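Side-chain contacts in Chymotrypsin/elastase isoinhibitor 1 (Ascaris suum, PDB 1EAI), which inhibits serine proteases of the chymotrypsin and elastase type, defending the parasitic worm against the proteinases of its host: residues G6-W11 with R44-T49; C38-G43 with G52-A57. One frame throughout, in Å; residues are numbered along the deposited sequence.

Interaction 1: residues G6-W11 with R44-T49; sequences GPNEVW and RGMRRT
The type II turn G6-E9, with V10 of strand 10-12, meets strand 46-48 of the hairpin 46-48/54-56 of this TIL domain, and the loop before that strand, through three separate side-chain pairs: E9 with R48, N8 with M46 and V10 with R44. The charged pair is E9 with R48. Both terminal nitrogens of R48 reach a single oxygen, E9 OE2, NH1 at 3.1 Å and NH2 at 3.0 Å. Neither bond is straight, the N-H...O angle being 142° at NH1. E9 OE2 lies at the guanidinium edge, in its plane, yet the carboxylate itself is turned 84° from that plane; NH1 comes nearly along the C-O axis and NH2 from above the carboxylate. The other oxygen, E9 OE1, takes the backbone N of G6 at 2.8 Å, which ties the carboxylate back to its own turn. R48 gets there by a bend at chi2 (-76°), and its NH2 also pairs with E18. Beside this, the bent thioether of M46 lets SD lie against N8 CB at 3.9 Å, the two side chains crossing at about a right angle, while N8 ND2 bonds to the carbonyl of C54. V10 lies over one face of the R44 guanidinium, its CB 3.8 Å from R44 NH1; the long extended arginine chain carries the flat group across to the valine branches. A water links N8 O to R44 NH1, weakly on the arginine side. With two arginine nitrogens on one oxygen and a backbone N-H on the other, the buried carboxylate of E9 is probably stabilised in its charged form.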
loop_
_atom_site.group_PDB
_atom_site.type_symbol
_atom_site.label_atom_id
_atom_site.label_comp_id
_atom_site.label_asym_id
_atom_site.label_seq_id
_atom_site.Cartn_x
_atom_site.Cartn_y
_atom_site.Cartn_z
ATOM N N GLY C 6 5.834 6.711 18.592
ATOM C CA GLY C 6 7.093 7.003 19.337
ATOM C C GLY C 6 7.297 8.547 19.448
ATOM O O GLY C 6 6.416 9.329 19.042
ATOM N N PRO C 7 8.470 9.021 19.879
ATOM C CA PRO C 7 8.765 10.452 19.987
ATOM C C PRO C 7 8.609 11.309 18.757
ATOM O O PRO C 7 9.035 10.924 17.698
ATOM C CB PRO C 7 10.238 10.551 20.409
ATOM C CG PRO C 7 10.765 9.196 20.782
ATOM C CD PRO C 7 9.692 8.223 20.368
ATOM N N ASN C 8 7.888 12.444 18.985
ATOM C CA ASN C 8 7.542 13.511 18.083
ATOM C C ASN C 8 6.533 13.150 16.974
ATOM O O ASN C 8 6.322 13.859 15.940
ATOM C CB ASN C 8 8.784 14.216 17.556
ATOM C CG ASN C 8 9.895 14.620 18.510
ATOM O OD1 ASN C 8 9.673 15.404 19.412
ATOM N ND2 ASN C 8 11.109 14.123 18.302
ATOM N N GLU C 9 5.935 11.989 17.112
ATOM C CA GLU C 9 4.956 11.451 16.195
ATOM C C GLU C 9 3.494 11.756 16.641
ATOM O O GLU C 9 3.095 11.634 17.851
ATOM C CB GLU C 9 5.145 9.924 16.174
ATOM C CG GLU C 9 6.368 9.452 15.362
ATOM C CD GLU C 9 6.297 7.963 15.126
ATOM O OE1 GLU C 9 5.685 7.087 15.813
ATOM O OE2 GLU C 9 7.109 7.677 14.158
ATOM N N VAL C 10 2.636 12.071 15.671
ATOM C CA VAL C 10 1.287 12.341 16.111
ATOM C C VAL C 10 0.263 11.516 15.276
ATOM O O VAL C 10 0.395 11.467 14.052
ATOM C CB VAL C 10 1.030 13.861 16.024
ATOM C CG1 VAL C 10 -0.456 14.120 16.014
ATOM C CG2 VAL C 10 1.729 14.823 17.018
ATOM N N TRP C 11 -0.681 10.778 15.926
ATOM C CA TRP C 11 -1.713 9.945 15.261
ATOM C C TRP C 11 -2.726 10.676 14.366
ATOM O O TRP C 11 -3.479 11.505 14.803
ATOM C CB TRP C 11 -2.365 8.908 16.257
ATOM C CG TRP C 11 -3.448 8.024 15.636
ATOM C CD1 TRP C 11 -4.791 8.319 15.401
ATOM C CD2 TRP C 11 -3.218 6.801 14.901
ATOM N NE1 TRP C 11 -5.385 7.326 14.574
ATOM C CE2 TRP C 11 -4.448 6.369 14.320
ATOM C CE3 TRP C 11 -2.088 6.072 14.700
ATOM C CZ2 TRP C 11 -4.592 5.184 13.633
ATOM C CZ3 TRP C 11 -2.219 4.870 13.992
ATOM C CH2 TRP C 11 -3.454 4.412 13.493
ATOM N N ARG C 44 5.013 20.712 11.518
ATOM C CA ARG C 44 5.292 20.974 12.938
ATOM C C ARG C 44 6.796 21.095 13.212
ATOM O O ARG C 44 7.192 20.948 14.358
ATOM C CB ARG C 44 4.844 19.811 13.818
ATOM C CG ARG C 44 3.369 19.531 13.829
ATOM C CD ARG C 44 2.914 18.439 14.803
ATOM N NE ARG C 44 1.436 18.253 14.703
ATOM C CZ ARG C 44 0.774 17.326 13.956
ATOM N NH1 ARG C 44 1.378 16.360 13.229
ATOM N NH2 ARG C 44 -0.559 17.366 13.924
ATOM N N GLY C 45 7.595 21.212 12.143
ATOM C CA GLY C 45 9.038 21.321 12.101
ATOM C C GLY C 45 9.884 20.065 12.352
ATOM O O GLY C 45 11.005 20.173 12.871
ATOM N N MET C 46 9.410 18.895 11.934
ATOM C CA MET C 46 10.094 17.611 12.146
ATOM C C MET C 46 10.653 16.963 10.863
ATOM O O MET C 46 10.139 17.152 9.745
ATOM C CB MET C 46 9.123 16.650 12.895
ATOM C CG MET C 46 8.463 17.264 14.129
ATOM S SD MET C 46 9.597 17.488 15.547
ATOM C CE MET C 46 8.546 18.335 16.732
ATOM N N ARG C 47 11.636 16.082 10.966
ATOM C CA ARG C 47 12.163 15.354 9.769
ATOM C C ARG C 47 12.535 13.901 10.154
ATOM O O ARG C 47 12.716 13.610 11.348
ATOM C CB ARG C 47 13.505 15.909 9.242
ATOM C CG ARG C 47 13.576 17.298 8.644
ATOM C CD ARG C 47 12.991 17.382 7.237
ATOM N NE ARG C 47 12.127 18.457 7.504
ATOM C CZ ARG C 47 12.111 19.642 7.031
ATOM N NH1 ARG C 47 12.882 19.948 6.027
ATOM N NH2 ARG C 47 11.247 20.485 7.593
ATOM N N ARG C 48 12.660 13.002 9.172
ATOM C CA ARG C 48 13.071 11.585 9.412
ATOM C C ARG C 48 14.592 11.338 9.212
ATOM O O ARG C 48 15.182 11.881 8.253
ATOM C CB ARG C 48 12.385 10.613 8.433
ATOM C CG ARG C 48 10.921 10.276 8.732
ATOM C CD ARG C 48 10.617 9.295 9.872
ATOM N NE ARG C 48 9.172 9.132 10.096
ATOM C CZ ARG C 48 8.639 8.632 11.214
ATOM N NH1 ARG C 48 9.435 8.241 12.228
ATOM N NH2 ARG C 48 7.299 8.497 11.319
ATOM N N THR C 49 15.211 10.508 10.089
ATOM C CA THR C 49 16.595 10.063 9.948
ATOM C C THR C 49 16.690 8.880 8.974
ATOM O O THR C 49 15.683 8.352 8.523
ATOM C CB THR C 49 17.271 9.709 11.279
ATOM O OG1 THR C 49 16.811 8.486 11.865
ATOM C CG2 THR C 49 16.956 10.827 12.249
HETATM O O HOH W 1 4.554 15.173 13.538
#

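Interaction 2: residues C38-G43 with G52-A57; sequences CECSPG and GKCIPA
A disulfide makes this contact: C40, next to E39 of strand 37-39, is joined to C54 of strand 54-56 in the buried middle of the small domain. The SG atoms of C40 and C54 are 2.0 Å apart, and the torsion about the S-S bond is 101°, close to the perpendicular twist that such bonds prefer. Both cysteines point their CB toward the other segment and carry SG anti to the backbone N (chi1 -158° for C40 and -165° for C54), so the two short side chains meet between backbones whose CA atoms, in C40 and C54, lie 5.9 Å apart. No hydrogen bond joins the two segments; the covalent bond holds them. M46 and R48 of strand 46-48 pack against both half-cystines. The neighbouring E39 points its CB away from segment 52-57 and takes the backbone N of G16 on OE2, while S41 OG makes a weak bond to E39 OE1. With no helix and two small two-stranded sheets, the protein relies on such bridges, this being one of the five disulfides characteristic of the cysteine-rich TIL fold.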
loop_
_atom_site.group_PDB
_atom_site.type_symbol
_atom_site.label_atom_id
_atom_site.label_comp_id
_atom_site.label_asym_id
_atom_site.label_seq_id
_atom_site.Cartn_x
_atom_site.Cartn_y
_atom_site.Cartn_z
ATOM N N CYS C 38 1.020 7.089 12.534
ATOM C CA CYS C 38 1.795 7.800 13.538
ATOM C C CYS C 38 2.688 8.642 12.689
ATOM O O CYS C 38 3.568 8.076 11.998
ATOM C CB CYS C 38 2.597 6.793 14.387
ATOM S SG CYS C 38 1.672 6.195 15.823
ATOM N N GLU C 39 2.263 9.888 12.440
ATOM C CA GLU C 39 2.981 10.791 11.503
ATOM C C GLU C 39 4.093 11.772 12.073
ATOM O O GLU C 39 3.958 12.291 13.210
ATOM C CB GLU C 39 1.838 11.543 10.765
ATOM C CG GLU C 39 2.236 12.576 9.692
ATOM C CD GLU C 39 1.178 13.652 9.435
ATOM O OE1 GLU C 39 0.595 14.340 10.301
ATOM O OE2 GLU C 39 0.846 13.702 8.183
ATOM N N CYS C 40 5.225 11.923 11.361
ATOM C CA CYS C 40 6.348 12.861 11.565
ATOM C C CYS C 40 6.102 13.997 10.575
ATOM O O CYS C 40 6.555 13.798 9.455
ATOM C CB CYS C 40 7.732 12.297 11.058
ATOM S SG CYS C 40 9.252 13.055 11.782
ATOM N N SER C 41 5.365 15.107 10.890
ATOM C CA SER C 41 5.089 16.138 9.823
ATOM C C SER C 41 6.002 17.317 9.726
ATOM O O SER C 41 6.276 17.966 10.707
ATOM C CB SER C 41 3.708 16.792 9.914
ATOM O OG SER C 41 3.244 16.424 11.193
ATOM N N PRO C 42 6.186 17.762 8.515
ATOM C CA PRO C 42 7.026 18.878 8.296
ATOM C C PRO C 42 6.370 20.140 8.796
ATOM O O PRO C 42 7.084 21.009 9.299
ATOM C CB PRO C 42 7.319 18.885 6.797
ATOM C CG PRO C 42 6.722 17.617 6.221
ATOM C CD PRO C 42 6.310 16.772 7.404
ATOM N N GLY C 43 5.020 20.175 8.670
ATOM C CA GLY C 43 4.283 21.313 9.171
ATOM C C GLY C 43 4.473 21.619 10.695
ATOM O O GLY C 43 4.064 22.682 11.180
ATOM N N GLY C 52 15.115 5.893 10.469
ATOM C CA GLY C 52 13.713 6.034 10.724
ATOM C C GLY C 52 13.153 6.807 11.898
ATOM O O GLY C 52 11.921 6.783 12.117
ATOM N N LYS C 53 13.920 7.506 12.696
ATOM C CA LYS C 53 13.199 8.236 13.727
ATOM C C LYS C 53 12.839 9.653 13.327
ATOM O O LYS C 53 13.227 10.203 12.263
ATOM C CB LYS C 53 14.191 8.333 14.769
ATOM C CG LYS C 53 15.181 7.354 14.205
ATOM C CD LYS C 53 15.739 6.552 15.328
ATOM C CE LYS C 53 16.318 7.373 16.453
ATOM N NZ LYS C 53 17.234 6.505 17.240
ATOM N N CYS C 54 12.114 10.266 14.220
ATOM C CA CYS C 54 11.564 11.619 14.060
ATOM C C CYS C 54 12.297 12.632 14.959
ATOM O O CYS C 54 12.252 12.534 16.192
ATOM C CB CYS C 54 9.997 11.637 14.309
ATOM S SG CYS C 54 8.998 13.079 13.767
ATOM N N ILE C 55 12.835 13.707 14.332
ATOM C CA ILE C 55 13.550 14.745 15.069
ATOM C C ILE C 55 13.286 16.119 14.492
ATOM O O ILE C 55 12.979 16.247 13.312
ATOM C CB ILE C 55 15.066 14.528 14.839
ATOM C CG1 ILE C 55 15.334 14.629 13.309
ATOM C CG2 ILE C 55 15.606 13.168 15.335
ATOM C CD1 ILE C 55 16.844 14.862 13.135
ATOM N N PRO C 56 13.552 17.157 15.293
ATOM C CA PRO C 56 13.407 18.533 14.816
ATOM C C PRO C 56 14.387 18.843 13.718
ATOM O O PRO C 56 15.530 18.382 13.779
ATOM C CB PRO C 56 13.728 19.436 15.980
ATOM C CG PRO C 56 13.677 18.562 17.221
ATOM C CD PRO C 56 13.902 17.127 16.750
ATOM N N ALA C 57 13.929 19.622 12.723
ATOM C CA ALA C 57 14.777 19.983 11.602
ATOM C C ALA C 57 16.150 20.625 11.979
ATOM O O ALA C 57 17.171 20.469 11.267
ATOM C CB ALA C 57 14.005 20.865 10.622
#

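In the fold
From the N terminus the chain makes the turn at 6-9 and enters strand 10-12, then runs through the long section carrying the reactive bond L31-M32 before returning in strand 37-39, antiparallel to the first. Interaction 1 closes a still longer loop, from 6-11 to 44-49. Interaction 2 closes a shorter one, from 38-43 to 52-57, around strand 46-48 and the turn that leads to strand 54-56. The segments alternate along the chain, so the two loops cross. Backbone pairs V10 with E39 and R47 with I55 join the contacts within each two-stranded sheet, and together the contacts tie the sheet of 10-12 and 37-39 to that of 46-48 and 54-56.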